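Local coordinates for protein aminoglycoside N(3)-acetyltransferase (Enterobacter cloacae, PDB 6NP3) that probably confers resistance to 2-deoxystreptamine antibiotics such as gentamicin by transferring an acetyl group from acetyl-CoA to their 3-amino group, at residues A[21-27]-A[156-162]; A[57-61]-A[102-106]. All coordinates share one frame; numbering follows the deposited sequence. Where two conformers were deposited one is given.

Interaction 1 pairs strands 22-27 and 156-160, while interaction 2 sets the end of strand 55-59 against helix 101-106; their centres lie about 12 Å apart. Along the chain the order is 21-27, 57-61, 102-106, 156-162, so the first pairing brackets the second. Strands 22-27 and 55-59 are neighbours in one mixed sheet, and the contacts meet directly there: V23 O lies 3.0 Å from L57 N, a probable hydrogen bond. Strand 22-27 ends in H26 and V27 of the acetyl-CoA site, whereas 57-61 leads to S61 of the gentamicin pocket, so neighbouring strand ends, with the loop after one of them, bring residues to both substrate sites.

Interaction 1. Residues A[21-27]-A[156-162]; sequences DMVMPHV and KILSIGA
K156 reaches along the start of strand 22-27 to D21. Its CB lies 3.8 Å from M22 O and CG passes the same carbonyl; beyond CG the chain is fully extended, carrying CD and then CE past D21 OD2, with CE at 3.3 Å. NZ closes a 2.8 Å salt bridge to D21 OD2, arriving from above the carboxylate plane, 39° out of it. A water accepts from K156 NZ and donates to D21 OD1, so both carboxylate oxygens are tied to the lysine; OD2 is gripped again by R18 N. Past this bridge the strands run parallel, their axes 25° apart, at the middle of the mixed sheet, with strand 55-59 on the other side of 22-27. Five backbone bonds join them, all through M22, M24 and H26 of the first strand. On the face of V27, its CG2 lies alongside I160 CD1 at 4.2 Å; on that face too, in one of its two conformers, V23 CG1 lies 3.5 Å from L158 CB. On the opposite face the imidazole of H26, a residue of the CoA site, receives I157 CG2 at its edge, in plane, 3.7 Å from CD2. A162 CB then settles 4.0 Å from H26 CB.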
loop_
_atom_site.group_PDB
_atom_site.type_symbol
_atom_site.label_atom_id
_atom_site.label_comp_id
_atom_site.label_asym_id
_atom_site.label_seq_id
_atom_site.Cartn_x
_atom_site.Cartn_y
_atom_site.Cartn_z
ATOM N N ASP A 21 2.639 5.826 -16.807
ATOM C CA ASP A 21 2.691 6.208 -15.406
ATOM C C ASP A 21 2.901 4.991 -14.503
ATOM O O ASP A 21 2.566 3.851 -14.835
ATOM C CB ASP A 21 1.386 6.900 -14.994
ATOM C CG ASP A 21 1.291 8.363 -15.420
ATOM O OD1 ASP A 21 2.245 8.918 -15.977
ATOM O OD2 ASP A 21 0.226 8.966 -15.130
ATOM N N MET A 22 3.390 5.299 -13.301
ATOM C CA MET A 22 3.590 4.377 -12.186
ATOM C C MET A 22 2.537 4.777 -11.148
ATOM O O MET A 22 2.654 5.846 -10.534
ATOM C CB MET A 22 4.997 4.619 -11.631
ATOM C CG MET A 22 5.297 4.007 -10.258
ATOM S SD MET A 22 5.588 2.259 -10.208
ATOM C CE MET A 22 3.941 1.635 -9.900
ATOM N N VAL A 23 1.512 3.942 -10.952
ATOM C CA VAL A 23 0.344 4.303 -10.145
ATOM C C VAL A 23 0.141 3.305 -9.009
ATOM O O VAL A 23 0.165 2.086 -9.228
ATOM C CB VAL A 23 -0.923 4.393 -11.017
ATOM C CG1 VAL A 23 -2.174 4.602 -10.187
ATOM C CG2 VAL A 23 -0.752 5.474 -12.048
ATOM N N MET A 24 -0.112 3.835 -7.803
ATOM C CA MET A 24 -0.472 3.035 -6.636
ATOM C C MET A 24 -1.904 3.390 -6.270
ATOM O O MET A 24 -2.159 4.510 -5.782
ATOM C CB MET A 24 0.460 3.333 -5.464
ATOM C CG MET A 24 0.143 2.526 -4.230
ATOM S SD MET A 24 1.473 2.614 -3.044
ATOM C CE MET A 24 0.943 1.361 -1.912
ATOM N N PRO A 25 -2.854 2.490 -6.465
ATOM C CA PRO A 25 -4.250 2.806 -6.167
ATOM C C PRO A 25 -4.650 2.440 -4.744
ATOM O O PRO A 25 -4.187 1.463 -4.154
ATOM C CB PRO A 25 -5.019 1.944 -7.183
ATOM C CG PRO A 25 -4.173 0.704 -7.271
ATOM C CD PRO A 25 -2.720 1.192 -7.158
ATOM N N HIS A 26 -5.598 3.223 -4.246
ATOM C CA HIS A 26 -6.299 2.964 -2.992
ATOM C C HIS A 26 -7.762 3.150 -3.341
ATOM O O HIS A 26 -8.158 4.239 -3.745
ATOM C CB HIS A 26 -5.901 3.932 -1.864
ATOM C CG HIS A 26 -4.475 3.800 -1.444
ATOM N ND1 HIS A 26 -4.006 2.687 -0.790
ATOM C CD2 HIS A 26 -3.414 4.616 -1.629
ATOM C CE1 HIS A 26 -2.709 2.833 -0.571
ATOM N NE2 HIS A 26 -2.330 3.991 -1.066
ATOM N N VAL A 27 -8.568 2.107 -3.192
ATOM C CA VAL A 27 -9.908 2.100 -3.783
ATOM C C VAL A 27 -10.971 1.737 -2.751
ATOM O O VAL A 27 -10.839 0.738 -2.034
ATOM C CB VAL A 27 -9.984 1.102 -4.956
ATOM C CG1 VAL A 27 -11.371 1.110 -5.613
ATOM C CG2 VAL A 27 -8.885 1.370 -5.960
ATOM N N LYS A 156 2.697 7.943 -8.647
ATOM C CA LYS A 156 1.482 8.704 -8.398
ATOM C C LYS A 156 0.562 7.852 -7.546
ATOM O O LYS A 156 0.434 6.639 -7.768
ATOM C CB LYS A 156 0.749 9.063 -9.690
ATOM C CG LYS A 156 1.555 9.890 -10.643
ATOM C CD LYS A 156 0.737 10.251 -11.863
ATOM C CE LYS A 156 1.533 11.015 -12.896
ATOM N NZ LYS A 156 0.672 11.470 -14.057
ATOM N N ILE A 157 -0.048 8.468 -6.542
ATOM C CA ILE A 157 -0.991 7.782 -5.673
ATOM C C ILE A 157 -2.394 8.108 -6.163
ATOM O O ILE A 157 -2.783 9.280 -6.227
ATOM C CB ILE A 157 -0.799 8.195 -4.208
ATOM C CG1 ILE A 157 0.604 7.786 -3.732
ATOM C CG2 ILE A 157 -1.868 7.538 -3.346
ATOM C CD1 ILE A 157 1.107 8.485 -2.510
ATOM N N LEU A 158 -3.171 7.079 -6.492
ATOM C CA LEU A 158 -4.496 7.243 -7.092
ATOM C C LEU A 158 -5.528 6.815 -6.056
ATOM O O LEU A 158 -5.720 5.630 -5.799
ATOM C CB LEU A 158 -4.587 6.391 -8.349
ATOM C CG LEU A 158 -5.964 6.252 -8.985
ATOM C CD1 LEU A 158 -6.553 7.597 -9.326
ATOM C CD2 LEU A 158 -5.866 5.370 -10.225
ATOM N N SER A 159 -6.140 7.794 -5.424
ATOM C CA SER A 159 -7.116 7.551 -4.379
ATOM C C SER A 159 -8.496 7.639 -5.010
ATOM O O SER A 159 -8.891 8.702 -5.497
ATOM C CB SER A 159 -6.988 8.579 -3.258
ATOM O OG SER A 159 -8.039 8.422 -2.305
ATOM N N ILE A 160 -9.212 6.522 -5.004
ATOM C CA ILE A 160 -10.520 6.420 -5.637
ATOM C C ILE A 160 -11.532 6.205 -4.525
ATOM O O ILE A 160 -11.811 5.071 -4.125
ATOM C CB ILE A 160 -10.545 5.292 -6.685
ATOM C CG1 ILE A 160 -9.559 5.608 -7.797
ATOM C CG2 ILE A 160 -11.948 5.105 -7.228
ATOM C CD1 ILE A 160 -9.326 4.448 -8.761
ATOM N N GLY A 161 -12.086 7.311 -4.043
ATOM C CA GLY A 161 -13.021 7.311 -2.944
ATOM C C GLY A 161 -12.449 6.928 -1.599
ATOM O O GLY A 161 -13.215 6.733 -0.649
ATOM N N ALA A 162 -11.137 6.781 -1.486
ATOM C CA ALA A 162 -10.501 6.410 -0.228
ATOM C C ALA A 162 -10.187 7.645 0.601
ATOM O O ALA A 162 -9.991 8.737 0.076
ATOM C CB ALA A 162 -9.213 5.648 -0.519
HETATM O O HOH W 1 2.780 11.587 -16.051
#

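Interaction 2. Residues A[57-61]-A[102-106]; sequences LAFVS and NEFIR
Residues 58-60 lie over one face of the N102 carboxamide, and two waters lie at its ND2 end, about 16-17° out of its plane. V60 CG1 stands above the middle of the amide, 3.9 Å from N102 CG, while A58 CB approaches N102 OD1 at 3.7 Å from the same side. F59 O also sits above the plane, 3.2 Å from N102 ND2, at too poor an angle for a hydrogen bond. Instead ND2 donates to both waters, one donating on to F59 O at 2.7 Å and the other to V60 O at 2.9 Å. CG anti to its carbonyl carbon (chi1 -75°) turns the amide towards residues 58-60. N102 CB meets V60 CG1 at 3.7 Å, and one turn on I105 CD1 packs on A58 CB at 3.9 Å. NE and NH2 of R106 each bond one E103 oxygen, NH2 to OE1 in a salt bridge, the NE-H...OE2 bond nearly straight (177°). F59, directed away from the helix, stacks on F98 and meets Y141 edge-to-face. Helix 101-106 thus covers one side of an inner strand; on the other the F59 side chain comes within about 4 Å of the bound gentamicin, and S61, just past the strand, lines its pocket.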
loop_
_atom_site.group_PDB
_atom_site.type_symbol
_atom_site.label_atom_id
_atom_site.label_comp_id
_atom_site.label_asym_id
_atom_site.label_seq_id
_atom_site.Cartn_x
_atom_site.Cartn_y
_atom_site.Cartn_z
ATOM N N LEU A 57 1.356 -0.584 -8.640
ATOM C CA LEU A 57 1.846 -1.145 -7.387
ATOM C C LEU A 57 0.724 -1.050 -6.370
ATOM O O LEU A 57 0.105 0.008 -6.241
ATOM C CB LEU A 57 3.038 -0.330 -6.880
ATOM C CG LEU A 57 3.659 -0.780 -5.558
ATOM C CD1 LEU A 57 4.299 -2.110 -5.753
ATOM C CD2 LEU A 57 4.665 0.214 -5.036
ATOM N N ALA A 58 0.439 -2.141 -5.672
ATOM C CA ALA A 58 -0.621 -2.124 -4.677
ATOM C C ALA A 58 -0.133 -2.739 -3.387
ATOM O O ALA A 58 0.596 -3.726 -3.411
ATOM C CB ALA A 58 -1.861 -2.878 -5.172
ATOM N N PHE A 59 -0.550 -2.163 -2.267
ATOM C CA PHE A 59 -0.291 -2.749 -0.952
ATOM C C PHE A 59 -1.378 -3.780 -0.656
ATOM O O PHE A 59 -2.509 -3.433 -0.307
ATOM C CB PHE A 59 -0.242 -1.641 0.091
ATOM C CG PHE A 59 -0.213 -2.141 1.506
ATOM C CD1 PHE A 59 0.544 -3.229 1.866
ATOM C CD2 PHE A 59 -0.932 -1.492 2.482
ATOM C CE1 PHE A 59 0.547 -3.668 3.191
ATOM C CE2 PHE A 59 -0.926 -1.936 3.776
ATOM C CZ PHE A 59 -0.177 -3.000 4.133
ATOM N N VAL A 60 -1.037 -5.059 -0.805
ATOM C CA VAL A 60 -2.055 -6.103 -0.726
ATOM C C VAL A 60 -2.018 -6.893 0.578
ATOM O O VAL A 60 -3.038 -7.462 0.982
ATOM C CB VAL A 60 -2.041 -7.051 -1.942
ATOM C CG1 VAL A 60 -2.112 -6.251 -3.248
ATOM C CG2 VAL A 60 -0.810 -7.946 -1.973
ATOM N N SER A 61 -0.867 -6.941 1.234
ATOM C CA SER A 61 -0.694 -7.698 2.489
ATOM C C SER A 61 -1.158 -9.145 2.285
ATOM O O SER A 61 -0.979 -9.724 1.207
ATOM C CB SER A 61 -1.374 -6.929 3.598
ATOM O OG SER A 61 -1.167 -7.510 4.875
ATOM N N ASN A 102 -7.781 -5.666 -4.181
ATOM C CA ASN A 102 -6.396 -6.120 -4.163
ATOM C C ASN A 102 -6.266 -7.590 -4.516
ATOM O O ASN A 102 -5.257 -7.992 -5.100
ATOM C CB ASN A 102 -5.754 -5.769 -2.826
ATOM C CG ASN A 102 -5.435 -4.318 -2.730
ATOM O OD1 ASN A 102 -5.129 -3.676 -3.739
ATOM N ND2 ASN A 102 -5.474 -3.784 -1.520
ATOM N N GLU A 103 -7.255 -8.408 -4.180
ATOM C CA GLU A 103 -7.179 -9.810 -4.577
ATOM C C GLU A 103 -7.270 -9.961 -6.088
ATOM O O GLU A 103 -6.645 -10.863 -6.649
ATOM C CB GLU A 103 -8.258 -10.601 -3.831
ATOM C CG GLU A 103 -8.330 -12.087 -4.159
ATOM C CD GLU A 103 -7.132 -12.884 -3.674
ATOM O OE1 GLU A 103 -7.144 -14.130 -3.840
ATOM O OE2 GLU A 103 -6.165 -12.295 -3.123
ATOM N N PHE A 104 -8.014 -9.071 -6.757
ATOM C CA PHE A 104 -8.065 -9.079 -8.214
ATOM C C PHE A 104 -6.740 -8.618 -8.798
ATOM O O PHE A 104 -6.268 -9.177 -9.789
ATOM C CB PHE A 104 -9.202 -8.187 -8.720
ATOM C CG PHE A 104 -10.571 -8.699 -8.380
ATOM C CD1 PHE A 104 -11.139 -8.430 -7.152
ATOM C CD2 PHE A 104 -11.277 -9.480 -9.279
ATOM C CE1 PHE A 104 -12.391 -8.924 -6.822
ATOM C CE2 PHE A 104 -12.527 -9.965 -8.964
ATOM C CZ PHE A 104 -13.089 -9.693 -7.741
ATOM N N ILE A 105 -6.124 -7.588 -8.215
ATOM C CA ILE A 105 -4.813 -7.158 -8.692
ATOM C C ILE A 105 -3.795 -8.287 -8.569
ATOM O O ILE A 105 -3.059 -8.610 -9.511
ATOM C CB ILE A 105 -4.363 -5.891 -7.934
ATOM C CG1 ILE A 105 -5.282 -4.709 -8.275
ATOM C CG2 ILE A 105 -2.914 -5.565 -8.269
ATOM C CD1 ILE A 105 -4.966 -3.423 -7.526
ATOM N N ARG A 106 -3.704 -8.882 -7.387
ATOM C CA ARG A 106 -2.611 -9.812 -7.163
ATOM C C ARG A 106 -2.748 -11.095 -7.980
ATOM O O ARG A 106 -1.735 -11.729 -8.280
ATOM C CB ARG A 106 -2.433 -10.094 -5.670
ATOM C CG ARG A 106 -3.429 -11.051 -5.071
ATOM C CD ARG A 106 -2.840 -12.446 -4.905
ATOM N NE ARG A 106 -3.841 -13.365 -4.387
ATOM C CZ ARG A 106 -3.767 -14.681 -4.499
ATOM N NH1 ARG A 106 -2.682 -15.230 -5.014
ATOM N NH2 ARG A 106 -4.751 -15.434 -4.033
HETATM O O HOH W 2 -4.007 -1.190 -0.642
HETATM O O HOH W 3 -5.429 -5.940 0.438
#